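Local atomic coordinates of protein FimX (Pseudomonas aeruginosa PAO1, PDB entry 3HV9), a protein that carries an EAL domain, the module modelled here, which folds as a barrel of strands and helices of the TIM-barrel type. Residues 44-49 with 258-263; 220-225 with 239-244. All coordinates share one frame; numbering follows the deposited sequence.

Contact 1: residues 44-49 with 258-263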
loop_
_atom_site.group_PDB
_atom_site.type_symbol
_atom_site.label_atom_id
_atom_site.label_comp_id
_atom_site.label_asym_id
_atom_site.label_seq_id
_atom_site.Cartn_x
_atom_site.Cartn_y
_atom_site.Cartn_z
ATOM N N SER A 44 -13.123 9.736 9.656
ATOM C CA SER A 44 -14.304 9.652 8.792
ATOM C C SER A 44 -14.033 8.931 7.462
ATOM O O SER A 44 -14.932 8.319 6.882
ATOM C CB SER A 44 -14.865 11.058 8.520
ATOM O OG SER A 44 -13.829 11.971 8.174
ATOM N N HIS A 45 -12.792 9.008 6.988
ATOM C CA HIS A 45 -12.435 8.491 5.671
ATOM C C HIS A 45 -12.708 6.989 5.549
ATOM O O HIS A 45 -12.636 6.254 6.523
ATOM C CB HIS A 45 -10.953 8.763 5.355
ATOM C CG HIS A 45 -10.583 10.213 5.322
ATOM N ND1 HIS A 45 -10.964 11.057 4.300
ATOM C CD2 HIS A 45 -9.839 10.962 6.171
ATOM C CE1 HIS A 45 -10.488 12.268 4.531
ATOM N NE2 HIS A 45 -9.796 12.236 5.658
ATOM N N GLU A 46 -13.038 6.557 4.338
ATOM C CA GLU A 46 -13.092 5.154 3.978
ATOM C C GLU A 46 -11.708 4.743 3.457
ATOM O O GLU A 46 -11.432 4.867 2.264
ATOM C CB GLU A 46 -14.151 4.939 2.885
ATOM C CG GLU A 46 -15.583 5.114 3.362
ATOM C CD GLU A 46 -16.590 4.929 2.242
ATOM O OE1 GLU A 46 -16.165 4.814 1.070
ATOM O OE2 GLU A 46 -17.805 4.901 2.532
ATOM N N ASN A 47 -10.838 4.285 4.359
ATOM C CA ASN A 47 -9.473 3.890 4.017
ATOM C C ASN A 47 -9.351 2.466 3.470
ATOM O O ASN A 47 -9.752 1.512 4.133
ATOM C CB ASN A 47 -8.577 4.007 5.253
ATOM C CG ASN A 47 -8.520 5.424 5.812
ATOM O OD1 ASN A 47 -8.994 5.690 6.918
ATOM N ND2 ASN A 47 -7.936 6.330 5.051
ATOM N N TYR A 48 -8.786 2.328 2.271
ATOM C CA TYR A 48 -8.486 1.022 1.703
ATOM C C TYR A 48 -7.044 0.941 1.256
ATOM O O TYR A 48 -6.504 1.905 0.700
ATOM C CB TYR A 48 -9.309 0.781 0.466
ATOM C CG TYR A 48 -10.782 0.549 0.662
ATOM C CD1 TYR A 48 -11.281 -0.745 0.773
ATOM C CD2 TYR A 48 -11.684 1.611 0.671
ATOM C CE1 TYR A 48 -12.648 -0.984 0.911
ATOM C CE2 TYR A 48 -13.060 1.388 0.800
ATOM C CZ TYR A 48 -13.527 0.084 0.918
ATOM O OH TYR A 48 -14.860 -0.182 1.048
ATOM N N GLU A 49 -6.428 -0.218 1.474
ATOM C CA GLU A 49 -5.124 -0.511 0.886
ATOM C C GLU A 49 -5.386 -1.203 -0.435
ATOM O O GLU A 49 -6.251 -2.081 -0.513
ATOM C CB GLU A 49 -4.304 -1.436 1.785
ATOM C CG GLU A 49 -2.885 -1.709 1.256
ATOM C CD GLU A 49 -2.153 -2.753 2.076
ATOM O OE1 GLU A 49 -2.784 -3.329 2.997
ATOM O OE2 GLU A 49 -0.951 -2.993 1.811
ATOM N N TYR A 258 -17.048 -1.967 1.876
ATOM C CA TYR A 258 -16.960 -2.150 3.322
ATOM C C TYR A 258 -17.856 -1.169 4.082
ATOM O O TYR A 258 -17.978 -0.003 3.712
ATOM C CB TYR A 258 -15.518 -2.021 3.800
ATOM C CG TYR A 258 -15.366 -2.372 5.257
ATOM C CD1 TYR A 258 -15.096 -1.393 6.205
ATOM C CD2 TYR A 258 -15.518 -3.678 5.687
ATOM C CE1 TYR A 258 -14.968 -1.706 7.540
ATOM C CE2 TYR A 258 -15.390 -4.008 7.026
ATOM C CZ TYR A 258 -15.121 -3.023 7.946
ATOM O OH TYR A 258 -14.995 -3.352 9.276
ATOM N N ASP A 259 -18.497 -1.647 5.141
ATOM C CA ASP A 259 -19.303 -0.763 5.965
ATOM C C ASP A 259 -18.440 -0.166 7.069
ATOM O O ASP A 259 -18.337 -0.707 8.183
ATOM C CB ASP A 259 -20.517 -1.494 6.543
ATOM C CG ASP A 259 -21.401 -0.585 7.402
ATOM O OD1 ASP A 259 -21.181 0.646 7.422
ATOM O OD2 ASP A 259 -22.316 -1.118 8.068
ATOM N N PHE A 260 -17.788 0.939 6.741
ATOM C CA PHE A 260 -16.994 1.645 7.723
ATOM C C PHE A 260 -17.959 2.283 8.701
ATOM O O PHE A 260 -18.999 2.826 8.299
ATOM C CB PHE A 260 -16.184 2.736 7.051
ATOM C CG PHE A 260 -15.094 2.228 6.160
ATOM C CD1 PHE A 260 -13.834 1.951 6.679
ATOM C CD2 PHE A 260 -15.312 2.066 4.797
ATOM C CE1 PHE A 260 -12.810 1.507 5.853
ATOM C CE2 PHE A 260 -14.295 1.629 3.967
ATOM C CZ PHE A 260 -13.041 1.352 4.494
ATOM N N SER A 261 -17.630 2.219 9.984
ATOM C CA SER A 261 -18.425 2.945 10.969
ATOM C C SER A 261 -17.513 3.643 11.993
ATOM O O SER A 261 -16.929 3.003 12.883
ATOM C CB SER A 261 -19.449 2.018 11.637
ATOM O OG SER A 261 -20.479 2.771 12.257
ATOM N N SER A 262 -17.381 4.960 11.853
ATOM C CA SER A 262 -16.399 5.707 12.636
ATOM C C SER A 262 -16.812 7.166 12.879
ATOM O O SER A 262 -15.960 8.037 13.114
ATOM C CB SER A 262 -15.043 5.659 11.926
ATOM O OG SER A 262 -14.010 6.119 12.776
ATOM N N GLY A 263 -18.118 7.427 12.831
ATOM C CA GLY A 263 -18.630 8.774 12.991
ATOM C C GLY A 263 -18.575 9.553 11.690
ATOM O O GLY A 263 -18.938 10.728 11.644
#
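Phe-260 lays its ring against the start of strand 46-54, with a different neighbour on each surface. Glu-46 CA sits over the centre of one face, 3.8 Å from the ring centroid and only 12° off the ring normal, a CH-pi contact. The opposite face is covered from within its own segment by Tyr-258, whose CD1 lies over the ring centre. Glu-46 then runs on past the rim: with CG anti to its carbonyl carbon (chi1 -70°) and the chain extended beyond it, CG reaches Phe-260 CD2 at 3.4 Å, and the carboxylate lies roughly parallel to the ring.

The far edge of Phe-260 meets Tyr-48 in an offset edge-to-face (T-shaped) stack, centroids 5.1 Å apart and planes at 86°. Phe-260 CZ lies over the rim of the tyrosine face, while CE2 comes 3.4 Å from Tyr-48 CE2. Beside it, on the CE1-CZ side of the ring, Asn-47 O lies 3.3 Å from Phe-260 CZ, near the ring plane. Tyr-48 carries its hydroxyl on to the loop, where OH accepts a hydrogen bond from Tyr-258 N at 2.9 Å. The phenol end is thus tied to the loop backbone, and Tyr-258 CB packs 3.4 Å from the same Tyr-48 OH.

This C-terminal loop, which follows strand 243-244, packs across the beginning of strand 46-54, the strand of the EAL barrel that runs antiparallel to strand 30-39 and parallel to strand 102-107. Tyr-48 also touches Leu-104 and Phe-34, and Tyr-258 rests on Pro-36 and Ile-38.

Contact 2: residues 220-225 with 239-244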
loop_
_atom_site.group_PDB
_atom_site.type_symbol
_atom_site.label_atom_id
_atom_site.label_comp_id
_atom_site.label_asym_id
_atom_site.label_seq_id
_atom_site.Cartn_x
_atom_site.Cartn_y
_atom_site.Cartn_z
ATOM N N LYS A 220 2.803 10.035 14.989
ATOM C CA LYS A 220 2.526 9.175 13.854
ATOM C C LYS A 220 1.191 8.491 14.079
ATOM O O LYS A 220 0.811 8.225 15.220
ATOM C CB LYS A 220 3.635 8.141 13.680
ATOM C CG LYS A 220 4.984 8.728 13.306
ATOM C CD LYS A 220 4.818 9.771 12.208
ATOM C CE LYS A 220 6.159 10.334 11.761
ATOM N NZ LYS A 220 6.001 11.732 11.248
ATOM N N LEU A 221 0.464 8.225 13.000
ATOM C CA LEU A 221 -0.725 7.388 13.111
ATOM C C LEU A 221 -0.336 5.925 12.915
ATOM O O LEU A 221 0.257 5.559 11.902
ATOM C CB LEU A 221 -1.781 7.804 12.098
ATOM C CG LEU A 221 -2.171 9.274 12.162
ATOM C CD1 LEU A 221 -3.234 9.555 11.132
ATOM C CD2 LEU A 221 -2.662 9.622 13.561
ATOM N N SER A 222 -0.661 5.093 13.897
ATOM C CA SER A 222 -0.226 3.709 13.898
ATOM C C SER A 222 -1.235 2.820 13.168
ATOM O O SER A 222 -2.439 2.922 13.397
ATOM C CB SER A 222 -0.009 3.231 15.338
ATOM O OG SER A 222 -1.215 3.293 16.092
ATOM N N ILE A 223 -0.739 1.965 12.274
ATOM C CA ILE A 223 -1.583 0.964 11.613
ATOM C C ILE A 223 -1.081 -0.425 11.960
ATOM O O ILE A 223 0.073 -0.764 11.673
ATOM C CB ILE A 223 -1.584 1.112 10.080
ATOM C CG1 ILE A 223 -2.054 2.512 9.676
ATOM C CG2 ILE A 223 -2.491 0.062 9.447
ATOM C CD1 ILE A 223 -2.286 2.663 8.174
ATOM N N VAL A 224 -1.933 -1.224 12.597
ATOM C CA VAL A 224 -1.536 -2.591 12.959
ATOM C C VAL A 224 -2.334 -3.610 12.153
ATOM O O VAL A 224 -3.564 -3.667 12.274
ATOM C CB VAL A 224 -1.699 -2.849 14.468
ATOM C CG1 VAL A 224 -1.225 -4.266 14.840
ATOM C CG2 VAL A 224 -0.936 -1.798 15.265
ATOM N N PRO A 225 -1.634 -4.398 11.309
ATOM C CA PRO A 225 -2.195 -5.409 10.397
ATOM C C PRO A 225 -2.325 -6.792 11.052
ATOM O O PRO A 225 -1.972 -6.939 12.221
ATOM C CB PRO A 225 -1.142 -5.509 9.299
ATOM C CG PRO A 225 0.114 -4.877 9.862
ATOM C CD PRO A 225 -0.166 -4.364 11.234
ATOM N N ALA A 239 -4.117 -1.210 23.476
ATOM C CA ALA A 239 -2.769 -0.671 23.291
ATOM C C ALA A 239 -2.762 0.695 22.608
ATOM O O ALA A 239 -1.721 1.359 22.541
ATOM C CB ALA A 239 -1.918 -1.649 22.504
ATOM N N GLY A 240 -3.914 1.093 22.080
ATOM C CA GLY A 240 -4.074 2.428 21.519
ATOM C C GLY A 240 -3.660 2.583 20.065
ATOM O O GLY A 240 -3.152 3.636 19.662
ATOM N N ALA A 241 -3.879 1.535 19.276
ATOM C CA ALA A 241 -3.548 1.554 17.862
ATOM C C ALA A 241 -4.524 2.491 17.176
ATOM O O ALA A 241 -5.711 2.483 17.477
ATOM C CB ALA A 241 -3.662 0.141 17.284
ATOM N N THR A 242 -4.055 3.317 16.255
ATOM C CA THR A 242 -5.006 4.247 15.668
ATOM C C THR A 242 -5.819 3.615 14.519
ATOM O O THR A 242 -6.990 3.959 14.313
ATOM C CB THR A 242 -4.383 5.675 15.385
ATOM O OG1 THR A 242 -4.959 6.266 14.213
ATOM C CG2 THR A 242 -2.902 5.596 15.231
ATOM N N TYR A 243 -5.207 2.664 13.811
ATOM C CA TYR A 243 -5.896 1.890 12.768
ATOM C C TYR A 243 -5.494 0.416 12.843
ATOM O O TYR A 243 -4.381 0.092 13.258
ATOM C CB TYR A 243 -5.540 2.391 11.365
ATOM C CG TYR A 243 -5.917 3.822 11.042
ATOM C CD1 TYR A 243 -7.147 4.127 10.470
ATOM C CD2 TYR A 243 -5.023 4.863 11.267
ATOM C CE1 TYR A 243 -7.491 5.444 10.147
ATOM C CE2 TYR A 243 -5.356 6.179 10.952
ATOM C CZ TYR A 243 -6.585 6.462 10.392
ATOM O OH TYR A 243 -6.911 7.768 10.078
ATOM N N ILE A 244 -6.396 -0.463 12.414
ATOM C CA ILE A 244 -6.118 -1.897 12.319
ATOM C C ILE A 244 -6.628 -2.477 10.988
ATOM O O ILE A 244 -7.488 -1.894 10.333
ATOM C CB ILE A 244 -6.717 -2.689 13.512
ATOM C CG1 ILE A 244 -8.203 -2.381 13.671
ATOM C CG2 ILE A 244 -5.951 -2.396 14.805
ATOM C CD1 ILE A 244 -8.899 -3.249 14.689
#
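A right-handed beta-alpha-beta crossover, the repeating element of TIM-type barrels such as the EAL domain, brings these segments together: strand 221-224 leads through helix 230-239 to the short parallel strand 243-244. Two bridges fix the register, Ile-223 with Tyr-243 and Val-224 with Ile-244, with CA atoms 4.6 and 4.7 Å apart. The Schellman motif at Gly-240 ends the helix and turns the chain toward the sheet.

Tyr-243 N gives a 2.8 Å hydrogen bond to Ser-222 O, almost in line with the carbonyl (C=O...N angle 170°). Tyr-243 O in turn accepts Val-224 N at 2.9 Å, the donor tilted out of the carbonyl plane. Both backbone polar atoms of Tyr-243 are therefore used by strand 221-224.

On the face of Ile-223, the tyrosine ring turns its edge to Leu-221, whose CD1 lies 4.0 Å from CE2 of Tyr-243. The phenol OH is held farther off by Asp-43. Val-224 and Ile-244 occupy the other face, against Leu-236 of the connecting helix; there Val-224 CG2 also meets Ala-241 CB.

Just before the paired residues a side chain adds a bond of its own. With chi1 at 61°, Ser-222 places OG between its backbone N and carbonyl carbon, where it accepts Thr-242 N at 2.8 Å with an N-H...O angle of 160°.

Contact 2 is nested along the chain inside the long loop that contact 1 closes, since residues 220-225 and 239-244 both fall between 44-49 and 258-263. Their centres lie 14 Å apart, and both reach the same eight-stranded sheet. Strand 30-39 pairs with 46-54 and, because the first and last strands also pair, meets 243-244 on its other side; contacts 1 and 2 thus flank the closure of the barrel. They touch directly where Asn-47 packs against the Tyr-243 ring. Contact 2 adds the last parallel strand, whereas contact 1 brings the C-terminal loop back across the second strand of the sheet.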